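Local coordinates for protein peptidase, C14 family (Geobacter sulfurreducens PCA, PDB 3BIJ) that is of unknown function but belongs to the caspase-like C14 peptidases and is probably a cysteine-type endopeptidase, at residues 20-25 against 165-170; 100-105 against 109-114; 206-209 against 213-216. One frame throughout, in Å; residues are numbered along the deposited sequence.

Interaction 1 (20-25 against 165-170)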
ATOM      1  N   GLY A  20      -1.398  32.455 -14.441  1.00 54.39           N
ATOM      2  CA  GLY A  20      -2.802  32.251 -14.128  1.00 50.72           C
ATOM      3  C   GLY A  20      -3.122  32.026 -12.659  1.00 56.40           C
ATOM      4  O   GLY A  20      -3.967  31.195 -12.337  1.00 57.32           O
ATOM      5  N   GLY A  21      -2.449  32.744 -11.765  1.00 55.76           N
ATOM      6  CA  GLY A  21      -2.731  32.591 -10.348  1.00 51.50           C
ATOM      7  C   GLY A  21      -1.932  31.532  -9.616  1.00 48.13           C
ATOM      8  O   GLY A  21      -2.106  31.330  -8.416  1.00 43.83           O
ATOM      9  N   TRP A  22      -1.047  30.854 -10.331  1.00 49.29           N
ATOM     10  CA  TRP A  22      -0.214  29.815  -9.736  1.00 43.97           C
ATOM     11  C   TRP A  22       1.093  30.434  -9.262  1.00 44.07           C
ATOM     12  O   TRP A  22       1.744  31.157 -10.017  1.00 44.29           O
ATOM     13  CB  TRP A  22       0.091  28.751 -10.781  1.00 44.45           C
ATOM     14  CG  TRP A  22       0.859  27.593 -10.245  1.00 49.10           C
ATOM     15  CD1 TRP A  22       0.465  26.747  -9.258  1.00 49.68           C
ATOM     16  CD2 TRP A  22       2.099  27.081 -10.741  1.00 47.12           C
ATOM     17  NE1 TRP A  22       1.366  25.726  -9.116  1.00 47.24           N
ATOM     18  CE2 TRP A  22       2.381  25.905 -10.016  1.00 48.44           C
ATOM     19  CE3 TRP A  22       2.996  27.492 -11.733  1.00 48.96           C
ATOM     20  CZ2 TRP A  22       3.515  25.140 -10.249  1.00 42.09           C
ATOM     21  CZ3 TRP A  22       4.124  26.731 -11.962  1.00 41.99           C
ATOM     22  CH2 TRP A  22       4.372  25.565 -11.225  1.00 44.27           C
ATOM     23  N   ALA A  23       1.489  30.148  -8.027  1.00 40.91           N
ATOM     24  CA  ALA A  23       2.728  30.701  -7.487  1.00 50.75           C
ATOM     25  C   ALA A  23       3.925  29.755  -7.652  1.00 53.19           C
ATOM     26  O   ALA A  23       5.080  30.155  -7.449  1.00 55.52           O
ATOM     27  CB  ALA A  23       2.539  31.052  -6.010  1.00 46.77           C
ATOM     28  N   GLY A  24       3.641  28.507  -8.018  1.00 49.44           N
ATOM     29  CA  GLY A  24       4.692  27.520  -8.199  1.00 45.13           C
ATOM     30  C   GLY A  24       5.627  27.452  -7.011  1.00 46.54           C
ATOM     31  O   GLY A  24       6.845  27.380  -7.164  1.00 55.97           O
ATOM     32  N   LYS A  25       5.056  27.476  -5.814  1.00 50.75           N
ATOM     33  CA  LYS A  25       5.841  27.432  -4.586  1.00 46.45           C
ATOM     34  C   LYS A  25       6.665  26.161  -4.397  1.00 49.41           C
ATOM     35  O   LYS A  25       6.205  25.044  -4.663  1.00 55.97           O
ATOM     36  CB  LYS A  25       4.917  27.627  -3.381  1.00 48.12           C
ATOM     37  CG  LYS A  25       4.422  29.070  -3.188  1.00 66.05           C
ATOM     38  CD  LYS A  25       5.189  29.805  -2.076  1.00 73.25           C
ATOM     39  CE  LYS A  25       6.705  29.802  -2.348  1.00 80.50           C
ATOM     40  NZ  LYS A  25       7.555  30.425  -1.271  1.00 67.76           N
ATOM     41  N   ARG A 165       9.256  19.161  -8.985  1.00 47.19           N
ATOM     42  CA  ARG A 165       9.552  20.406  -9.664  1.00 39.03           C
ATOM     43  C   ARG A 165       9.026  20.492 -11.088  1.00 40.15           C
ATOM     44  O   ARG A 165       9.741  20.869 -12.015  1.00 33.14           O
ATOM     45  CB  ARG A 165      11.058  20.640  -9.610  1.00 37.05           C
ATOM     46  CG  ARG A 165      11.562  20.809  -8.181  1.00 27.40           C
ATOM     47  CD  ARG A 165      13.061  21.070  -8.109  1.00 34.17           C
ATOM     48  NE  ARG A 165      13.490  21.412  -6.760  1.00 34.00           N
ATOM     49  CZ  ARG A 165      14.747  21.652  -6.409  1.00 41.96           C
ATOM     50  NH1 ARG A 165      15.024  21.961  -5.146  1.00 30.49           N
ATOM     51  NH2 ARG A 165      15.718  21.577  -7.319  1.00 42.36           N
ATOM     52  N   ALA A 166       7.757  20.143 -11.251  1.00 39.07           N
ATOM     53  CA  ALA A 166       7.123  20.201 -12.560  1.00 44.59           C
ATOM     54  C   ALA A 166       5.815  20.964 -12.430  1.00 47.10           C
ATOM     55  O   ALA A 166       5.032  20.732 -11.505  1.00 51.22           O
ATOM     56  CB  ALA A 166       6.855  18.800 -13.080  1.00 39.78           C
HETATM   57  N   MSE A 167       5.577  21.873 -13.365  1.00 40.65           N
HETATM   58  CA  MSE A 167       4.355  22.646 -13.343  1.00 45.59           C
HETATM   59  C   MSE A 167       3.209  21.713 -13.738  1.00 50.81           C
HETATM   60  O   MSE A 167       3.330  20.933 -14.692  1.00 46.00           O
HETATM   61  CB  MSE A 167       4.470  23.825 -14.313  1.00 45.77           C
HETATM   62  CG  MSE A 167       3.203  24.634 -14.483  1.00 64.22           C
HETATM   63 SE   MSE A 167       3.492  26.219 -15.598  1.00 81.34          SE
HETATM   64  CE  MSE A 167       3.990  25.339 -17.275  1.00 67.76           C
ATOM     65  N   PRO A 168       2.096  21.742 -12.981  1.00 47.59           N
ATOM     66  CA  PRO A 168       0.969  20.869 -13.322  1.00 41.72           C
ATOM     67  C   PRO A 168       0.383  21.210 -14.688  1.00 39.34           C
ATOM     68  O   PRO A 168       0.267  22.379 -15.048  1.00 44.66           O
ATOM     69  CB  PRO A 168      -0.003  21.089 -12.167  1.00 30.08           C
ATOM     70  CG  PRO A 168       0.359  22.442 -11.658  1.00 41.97           C
ATOM     71  CD  PRO A 168       1.848  22.447 -11.713  1.00 45.99           C
ATOM     72  N   GLN A 169       0.019  20.184 -15.445  1.00 44.74           N
ATOM     73  CA  GLN A 169      -0.517  20.378 -16.782  1.00 49.12           C
ATOM     74  C   GLN A 169      -1.649  21.382 -16.860  1.00 50.68           C
ATOM     75  O   GLN A 169      -1.741  22.150 -17.816  1.00 54.00           O
ATOM     76  CB  GLN A 169      -0.971  19.047 -17.362  1.00 48.65           C
ATOM     77  CG  GLN A 169       0.166  18.081 -17.591  1.00 54.13           C
ATOM     78  CD  GLN A 169      -0.285  16.820 -18.290  1.00 62.90           C
ATOM     79  OE1 GLN A 169       0.523  15.933 -18.563  1.00 67.00           O
ATOM     80  NE2 GLN A 169      -1.583  16.730 -18.587  1.00 64.81           N
ATOM     81  N   SER A 170      -2.525  21.385 -15.866  1.00 48.18           N
ATOM     82  CA  SER A 170      -3.623  22.336 -15.891  1.00 46.63           C
ATOM     83  C   SER A 170      -3.100  23.771 -15.932  1.00 47.79           C
ATOM     84  O   SER A 170      -3.532  24.577 -16.758  1.00 46.65           O
ATOM     85  CB  SER A 170      -4.509  22.122 -14.680  1.00 47.57           C
ATOM     86  OG  SER A 170      -5.027  20.806 -14.735  1.00 71.90           O
TER

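Interaction 2 (100-105 against 109-114)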
ATOM      1  N   ASP A 100       6.136  21.918 -25.923  1.00 52.98           N
ATOM      2  CA  ASP A 100       7.547  22.292 -25.842  1.00 48.59           C
ATOM      3  C   ASP A 100       7.936  22.441 -24.374  1.00 44.26           C
ATOM      4  O   ASP A 100       7.261  23.131 -23.607  1.00 46.13           O
ATOM      5  CB  ASP A 100       7.811  23.615 -26.560  1.00 47.64           C
ATOM      6  CG  ASP A 100       7.766  23.485 -28.064  1.00 50.28           C
ATOM      7  OD1 ASP A 100       8.517  22.651 -28.621  1.00 58.27           O
ATOM      8  OD2 ASP A 100       6.992  24.229 -28.695  1.00 43.78           O
ATOM      9  N   GLU A 101       9.022  21.792 -23.982  1.00 47.24           N
ATOM     10  CA  GLU A 101       9.489  21.871 -22.606  1.00 47.41           C
ATOM     11  C   GLU A 101      10.053  23.253 -22.330  1.00 45.48           C
ATOM     12  O   GLU A 101      10.591  23.901 -23.221  1.00 39.41           O
ATOM     13  CB  GLU A 101      10.536  20.798 -22.359  1.00 55.80           C
ATOM     14  CG  GLU A 101       9.961  19.400 -22.494  1.00 70.20           C
ATOM     15  CD  GLU A 101      10.992  18.322 -22.286  1.00 81.37           C
ATOM     16  OE1 GLU A 101      10.599  17.129 -22.187  1.00 85.29           O
ATOM     17  OE2 GLU A 101      12.199  18.668 -22.226  1.00 90.42           O
ATOM     18  N   THR A 102       9.916  23.708 -21.092  1.00 43.92           N
ATOM     19  CA  THR A 102      10.385  25.034 -20.722  1.00 47.39           C
ATOM     20  C   THR A 102      10.855  25.074 -19.278  1.00 49.32           C
ATOM     21  O   THR A 102      10.709  24.106 -18.527  1.00 45.34           O
ATOM     22  CB  THR A 102       9.258  26.077 -20.828  1.00 43.37           C
ATOM     23  OG1 THR A 102       8.332  25.882 -19.749  1.00 34.37           O
ATOM     24  CG2 THR A 102       8.529  25.953 -22.164  1.00 48.75           C
ATOM     25  N   TRP A 103      11.441  26.206 -18.908  1.00 41.63           N
ATOM     26  CA  TRP A 103      11.872  26.430 -17.543  1.00 41.36           C
ATOM     27  C   TRP A 103      10.892  27.484 -17.050  1.00 44.10           C
ATOM     28  O   TRP A 103      10.631  28.474 -17.744  1.00 33.24           O
ATOM     29  CB  TRP A 103      13.304  26.975 -17.474  1.00 44.42           C
ATOM     30  CG  TRP A 103      14.364  25.905 -17.430  1.00 43.71           C
ATOM     31  CD1 TRP A 103      14.166  24.554 -17.416  1.00 40.62           C
ATOM     32  CD2 TRP A 103      15.779  26.104 -17.387  1.00 33.48           C
ATOM     33  NE1 TRP A 103      15.366  23.900 -17.367  1.00 35.94           N
ATOM     34  CE2 TRP A 103      16.377  24.827 -17.351  1.00 40.30           C
ATOM     35  CE3 TRP A 103      16.601  27.240 -17.376  1.00 33.30           C
ATOM     36  CZ2 TRP A 103      17.761  24.648 -17.306  1.00 23.95           C
ATOM     37  CZ3 TRP A 103      17.976  27.062 -17.331  1.00 37.96           C
ATOM     38  CH2 TRP A 103      18.540  25.769 -17.297  1.00 36.88           C
ATOM     39  N   CYS A 104      10.321  27.271 -15.873  1.00 40.00           N
ATOM     40  CA  CYS A 104       9.373  28.246 -15.368  1.00 39.41           C
ATOM     41  C   CYS A 104      10.083  29.327 -14.593  1.00 42.29           C
ATOM     42  O   CYS A 104      10.336  29.211 -13.389  1.00 39.18           O
ATOM     43  CB  CYS A 104       8.320  27.572 -14.506  1.00 39.11           C
ATOM     44  SG  CYS A 104       7.309  26.473 -15.451  1.00 31.80           S
ATOM     45  N   LEU A 105      10.428  30.385 -15.304  1.00 34.01           N
ATOM     46  CA  LEU A 105      11.106  31.490 -14.664  1.00 44.55           C
ATOM     47  C   LEU A 105      10.035  32.370 -14.025  1.00 45.12           C
ATOM     48  O   LEU A 105       8.845  32.231 -14.309  1.00 49.58           O
ATOM     49  CB  LEU A 105      11.976  32.244 -15.686  1.00 44.81           C
ATOM     50  CG  LEU A 105      13.143  31.408 -16.271  1.00 41.17           C
ATOM     51  CD1 LEU A 105      13.981  32.258 -17.171  1.00 25.65           C
ATOM     52  CD2 LEU A 105      14.012  30.837 -15.149  1.00 44.92           C
ATOM     53  N   GLU A 109       7.810  31.637 -18.946  1.00 49.20           N
ATOM     54  CA  GLU A 109       8.545  30.435 -19.334  1.00 47.54           C
ATOM     55  C   GLU A 109       9.604  30.672 -20.395  1.00 45.89           C
ATOM     56  O   GLU A 109       9.416  31.455 -21.319  1.00 51.25           O
ATOM     57  CB  GLU A 109       7.578  29.352 -19.823  1.00 43.63           C
ATOM     58  CG  GLU A 109       6.527  28.996 -18.801  1.00 42.38           C
ATOM     59  CD  GLU A 109       5.486  28.064 -19.342  1.00 33.87           C
ATOM     60  OE1 GLU A 109       5.834  26.910 -19.662  1.00 47.91           O
ATOM     61  OE2 GLU A 109       4.317  28.484 -19.448  1.00 39.60           O
ATOM     62  N   LEU A 110      10.726  29.984 -20.250  1.00 39.57           N
ATOM     63  CA  LEU A 110      11.810  30.100 -21.201  1.00 36.54           C
ATOM     64  C   LEU A 110      11.752  28.814 -21.995  1.00 36.54           C
ATOM     65  O   LEU A 110      12.035  27.754 -21.453  1.00 42.58           O
ATOM     66  CB  LEU A 110      13.142  30.207 -20.457  1.00 39.98           C
ATOM     67  CG  LEU A 110      14.414  30.304 -21.297  1.00 39.04           C
ATOM     68  CD1 LEU A 110      14.436  31.620 -22.053  1.00 43.88           C
ATOM     69  CD2 LEU A 110      15.616  30.186 -20.401  1.00 44.84           C
ATOM     70  N   ILE A 111      11.362  28.895 -23.266  1.00 43.56           N
ATOM     71  CA  ILE A 111      11.262  27.703 -24.104  1.00 41.81           C
ATOM     72  C   ILE A 111      12.620  27.047 -24.284  1.00 47.62           C
ATOM     73  O   ILE A 111      13.622  27.727 -24.517  1.00 48.15           O
ATOM     74  CB  ILE A 111      10.685  28.020 -25.508  1.00 41.19           C
ATOM     75  CG1 ILE A 111       9.191  28.316 -25.412  1.00 44.00           C
ATOM     76  CG2 ILE A 111      10.859  26.819 -26.423  1.00 39.09           C
ATOM     77  CD1 ILE A 111       8.840  29.522 -24.570  1.00 43.00           C
ATOM     78  N   ASP A 112      12.652  25.722 -24.191  1.00 43.36           N
ATOM     79  CA  ASP A 112      13.906  24.993 -24.338  1.00 47.02           C
ATOM     80  C   ASP A 112      14.732  25.457 -25.537  1.00 50.76           C
ATOM     81  O   ASP A 112      15.964  25.452 -25.498  1.00 49.13           O
ATOM     82  CB  ASP A 112      13.647  23.481 -24.420  1.00 47.50           C
ATOM     83  CG  ASP A 112      12.711  23.098 -25.551  1.00 53.30           C
ATOM     84  OD1 ASP A 112      12.330  21.907 -25.621  1.00 62.92           O
ATOM     85  OD2 ASP A 112      12.351  23.975 -26.364  1.00 53.39           O
ATOM     86  N   ASP A 113      14.061  25.863 -26.604  1.00 50.70           N
ATOM     87  CA  ASP A 113      14.775  26.330 -27.780  1.00 58.43           C
ATOM     88  C   ASP A 113      15.531  27.620 -27.508  1.00 53.46           C
ATOM     89  O   ASP A 113      16.636  27.807 -28.002  1.00 51.71           O
ATOM     90  CB  ASP A 113      13.804  26.512 -28.945  1.00 65.11           C
ATOM     91  CG  ASP A 113      13.485  25.200 -29.639  1.00 75.38           C
ATOM     92  OD1 ASP A 113      12.318  25.000 -30.062  1.00 84.46           O
ATOM     93  OD2 ASP A 113      14.415  24.371 -29.764  1.00 79.66           O
ATOM     94  N   GLU A 114      14.938  28.512 -26.725  1.00 56.14           N
ATOM     95  CA  GLU A 114      15.604  29.768 -26.403  1.00 55.10           C
ATOM     96  C   GLU A 114      16.898  29.492 -25.635  1.00 57.61           C
ATOM     97  O   GLU A 114      17.910  30.148 -25.865  1.00 59.88           O
ATOM     98  CB  GLU A 114      14.696  30.659 -25.556  1.00 53.43           C
ATOM     99  CG  GLU A 114      13.294  30.853 -26.116  1.00 56.65           C
ATOM    100  CD  GLU A 114      12.486  31.869 -25.323  1.00 61.17           C
ATOM    101  OE1 GLU A 114      12.716  33.084 -25.507  1.00 52.45           O
ATOM    102  OE2 GLU A 114      11.631  31.449 -24.507  1.00 67.29           O
TER
HETATM  103  O   HOH W   1      10.550  20.637 -27.293  1.00 45.90           O

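Interaction 3 (206-209 against 213-216)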
ATOM      1  N   SER A 206      20.958  16.464 -15.756  1.00 37.82           N
ATOM      2  CA  SER A 206      19.655  16.811 -15.192  1.00 33.31           C
ATOM      3  C   SER A 206      19.292  15.926 -14.001  1.00 42.40           C
ATOM      4  O   SER A 206      19.861  14.849 -13.808  1.00 41.40           O
ATOM      5  CB  SER A 206      18.579  16.689 -16.263  1.00 43.30           C
ATOM      6  OG  SER A 206      18.551  15.369 -16.785  1.00 51.65           O
ATOM      7  N   GLY A 207      18.317  16.378 -13.216  1.00 43.20           N
ATOM      8  CA  GLY A 207      17.903  15.635 -12.039  1.00 33.89           C
ATOM      9  C   GLY A 207      17.170  14.328 -12.282  1.00 38.91           C
ATOM     10  O   GLY A 207      17.109  13.461 -11.405  1.00 42.52           O
ATOM     11  N   CYS A 208      16.597  14.165 -13.465  1.00 40.94           N
ATOM     12  CA  CYS A 208      15.871  12.931 -13.745  1.00 36.65           C
ATOM     13  C   CYS A 208      15.747  12.635 -15.241  1.00 34.14           C
ATOM     14  O   CYS A 208      16.174  13.429 -16.079  1.00 33.64           O
ATOM     15  CB  CYS A 208      14.474  13.012 -13.117  1.00 43.77           C
ATOM     16  SG  CYS A 208      13.383  14.249 -13.881  1.00 43.91           S
ATOM     17  N   GLN A 209      15.153  11.483 -15.555  1.00 33.70           N
ATOM     18  CA  GLN A 209      14.938  11.051 -16.935  1.00 37.99           C
ATOM     19  C   GLN A 209      13.649  11.694 -17.454  1.00 44.02           C
ATOM     20  O   GLN A 209      12.823  12.174 -16.666  1.00 34.49           O
ATOM     21  CB  GLN A 209      14.797   9.526 -17.020  1.00 33.29           C
ATOM     22  CG  GLN A 209      15.954   8.738 -16.433  1.00 29.96           C
ATOM     23  CD  GLN A 209      17.250   8.947 -17.170  1.00 26.42           C
ATOM     24  OE1 GLN A 209      18.315   8.906 -16.569  1.00 41.33           O
ATOM     25  NE2 GLN A 209      17.174   9.149 -18.481  1.00 34.08           N
ATOM     26  N   LEU A 213      10.150  12.283 -12.694  1.00 38.33           N
ATOM     27  CA  LEU A 213       9.910  13.600 -12.120  1.00 40.11           C
ATOM     28  C   LEU A 213      10.987  13.835 -11.089  1.00 44.42           C
ATOM     29  O   LEU A 213      11.492  12.879 -10.495  1.00 46.00           O
ATOM     30  CB  LEU A 213       8.547  13.666 -11.439  1.00 35.44           C
ATOM     31  CG  LEU A 213       7.302  13.730 -12.316  1.00 30.25           C
ATOM     32  CD1 LEU A 213       6.112  13.903 -11.410  1.00 28.03           C
ATOM     33  CD2 LEU A 213       7.391  14.896 -13.308  1.00 33.06           C
ATOM     34  N   SER A 214      11.338  15.102 -10.880  1.00 45.30           N
ATOM     35  CA  SER A 214      12.370  15.469  -9.908  1.00 44.10           C
ATOM     36  C   SER A 214      11.747  15.924  -8.606  1.00 41.06           C
ATOM     37  O   SER A 214      10.910  16.822  -8.585  1.00 43.89           O
ATOM     38  CB  SER A 214      13.267  16.579 -10.460  1.00 37.07           C
ATOM     39  OG  SER A 214      14.131  16.069 -11.449  1.00 40.81           O
ATOM     40  N   GLN A 215      12.181  15.315  -7.514  1.00 38.17           N
ATOM     41  CA  GLN A 215      11.630  15.638  -6.215  1.00 37.24           C
ATOM     42  C   GLN A 215      12.231  16.877  -5.555  1.00 41.60           C
ATOM     43  O   GLN A 215      13.440  17.090  -5.582  1.00 47.12           O
ATOM     44  CB  GLN A 215      11.781  14.427  -5.309  1.00 39.27           C
ATOM     45  CG  GLN A 215      10.879  14.464  -4.124  1.00 63.79           C
ATOM     46  CD  GLN A 215      10.800  13.125  -3.427  1.00 72.41           C
ATOM     47  OE1 GLN A 215      10.375  12.123  -4.023  1.00 71.62           O
ATOM     48  NE2 GLN A 215      11.206  13.094  -2.153  1.00 68.32           N
ATOM     49  N   ASP A 216      11.368  17.704  -4.980  1.00 38.25           N
ATOM     50  CA  ASP A 216      11.798  18.908  -4.291  1.00 34.91           C
ATOM     51  C   ASP A 216      11.862  18.596  -2.801  1.00 36.20           C
ATOM     52  O   ASP A 216      10.827  18.465  -2.150  1.00 40.22           O
ATOM     53  CB  ASP A 216      10.798  20.035  -4.516  1.00 35.50           C
ATOM     54  CG  ASP A 216      11.116  21.269  -3.684  1.00 43.22           C
ATOM     55  OD1 ASP A 216      10.205  21.811  -3.021  1.00 46.95           O
ATOM     56  OD2 ASP A 216      12.281  21.708  -3.696  1.00 47.27           O
TER

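Interaction 1 (20-25 against 165-170)
Met167, which lies against the indole of Trp22, has its backbone hydrogen-bonded to Gly85; across the contact itself the meeting is apolar. The residue is present as selenomethionine, and its CG comes 3.4 Å from Trp22 CZ3 while its CB reaches Trp22 CH2 at 3.5 Å, so the outer rim of the six-membered ring receives the start of the chain. With chi1 and chi2 both extended (chi2 174°), the selenium runs on past the same rim, and SE lies 4.6 Å from the centroid of the Trp22 six-membered ring. Standing 49° off the ring normal, it makes an oblique Met-aromatic contact. Pro168 follows directly: its CD touches Trp22 CZ2 at 3.5 Å, and its CG sits 4.0 Å above one face of the indole, displaced toward the rim. The opposite face is taken by the CA of Gly24, 3.3 Å from the plane, where a side chain would crowd CZ3. CG of Trp22 is anti to the backbone nitrogen (chi1 -176°), which swings the ring across to 165-170. Val171 and the ring of His84, part of the His-Gly sequence typical of clan CD peptidases, also meet it, and Phe219 of a second subunit packs on both Trp22 and Pro168. A serine here would probably leave a gap between Gly24 and Pro168 and the Met167 chain without its aromatic neighbour. Arg165, salt-bridged to Asp32 and Asp216, resembles a substrate residue in the acidic S1 pocket of a metacaspase-like peptidase, with Met167 and Pro168 two and three residues further on, near His84. No hydrogen bond crosses, so the contact is apolar and Met-aromatic and probably relies on fit; polar bonds such as Gly20 O to Arg174 NH2 lie around it.

Interaction 2 (100-105 against 109-114)
Thr102 OG1 donates to Glu109 OE1 at 2.7 Å, meeting the lone pair that faces away from the other carboxylate oxygen. The hydroxyl can do so because it stands between the backbone N and the carbonyl carbon (chi1 73°), which brings it to its diagonal neighbour Glu109 on the same face, while CG2 packs near Ile111. On the other face of the sheet the side chain of Leu110 is covered by Leu105, whose CD1 lies 4.0 Å from Leu110 CB, and more loosely by Trp103. The backbones pair antiparallel: Leu110 N reaches Trp103 O at 2.9 Å, nearly straight (164° at the hydrogen), and Trp103 N returns to Leu110 O at 3.0 Å. Strands 99-104 and 109-111 thus form a short beta hairpin, twisted so that their local directions differ by 139°, at the side of the large caspase-domain sheet, where 99-104 also pairs antiparallel with strand 76-89. Beyond Ile111 the second arm becomes helix 112-119, and the first-turn Asp112 N still bonds Glu101 O at 2.9 Å. A water donates to Asp112 OD1 at 2.8 Å and to Asp100 OD1 at 3.2 Å, linking two carboxylates that would otherwise probably repel. Further out, Ile111 N gives its hydrogen to Glu114 OE2, and Arg57 forms a salt bridge with Glu114 OE1, while Tyr81 stacks on Trp103.

Interaction 3 (206-209 against 213-216)
Two peptide groups, one from each segment, each receive a polar side-chain atom of the other segment on one face. Cys208 SG stands 3.7 Å from Leu213 C, and about 3.6 Å of that is height above the plane of the Leu213-Ser214 peptide, so the sulfur sits almost directly over the carbonyl carbon. In the reverse direction Ser214 OG stands 3.6 Å from Gly207 C, again nearly straight above the Gly207-Cys208 peptide. The exchange brings the two side chains side by side, with Cys208 SG and Ser214 OG 3.1 Å apart and Cys208 CB 3.5 Å from the same OG. Torsions account for it: SG lies between the backbone N and the carbonyl carbon of Cys208 (chi1 67°), while OG of Ser214 is anti to its carbonyl carbon (chi1 -73°), beside the backbone N. Gly207 suits the site sterically, since a beta carbon on it would come within 2.9 Å of Ser214 OG. The firm polar partner of that hydroxyl is the carbonyl oxygen of Ser134, outside both segments, and this bond probably fixes the rotation of the hydroxyl.

Around the contact, Cys135 packs on both Cys208 and Leu213. The two segments are the arms of the loop that leaves strand 201-206 of the main sheet and runs into the weakly bonded strand 215-216. The Ser214 backbone pairs with Arg165, and Asp216 forms salt bridges to Arg163 and Arg165, so the second arm probably lines the S1 side of the family's substrate cleft, next to Cys135. All four touching residues are buried. The arms meet through small side chains: a thiol and a hydroxyl laid over peptide faces, consistent with their close approach (CA of Cys208 and CA of Ser214 5.8 Å apart), with the serine satisfied by a carbonyl outside the pair.

Interactions 2 and 3 are buried, both about 10 Å from the chain centre, whereas interaction 1 is partly buried, about 17 Å out. Interaction 1 borders a second subunit and Gln209 of interaction 3 touches a third; interaction 2 meets no other chain. Residues 165-170 connect them: Met167 SE packs against Cys104 SG of interaction 2 at 3.8 Å, and Arg165 NH1 makes a salt bridge to Asp216 OD2 of interaction 3. Their chemistry differs accordingly: strand pairing and a carboxylate bond in the hairpin, a thiol and hydroxyl over peptides in the loop, aromatic packing outside. Arg165, also bonded to the carbonyl of Asp133, is reminiscent of a P1 arginine or lysine in metacaspases.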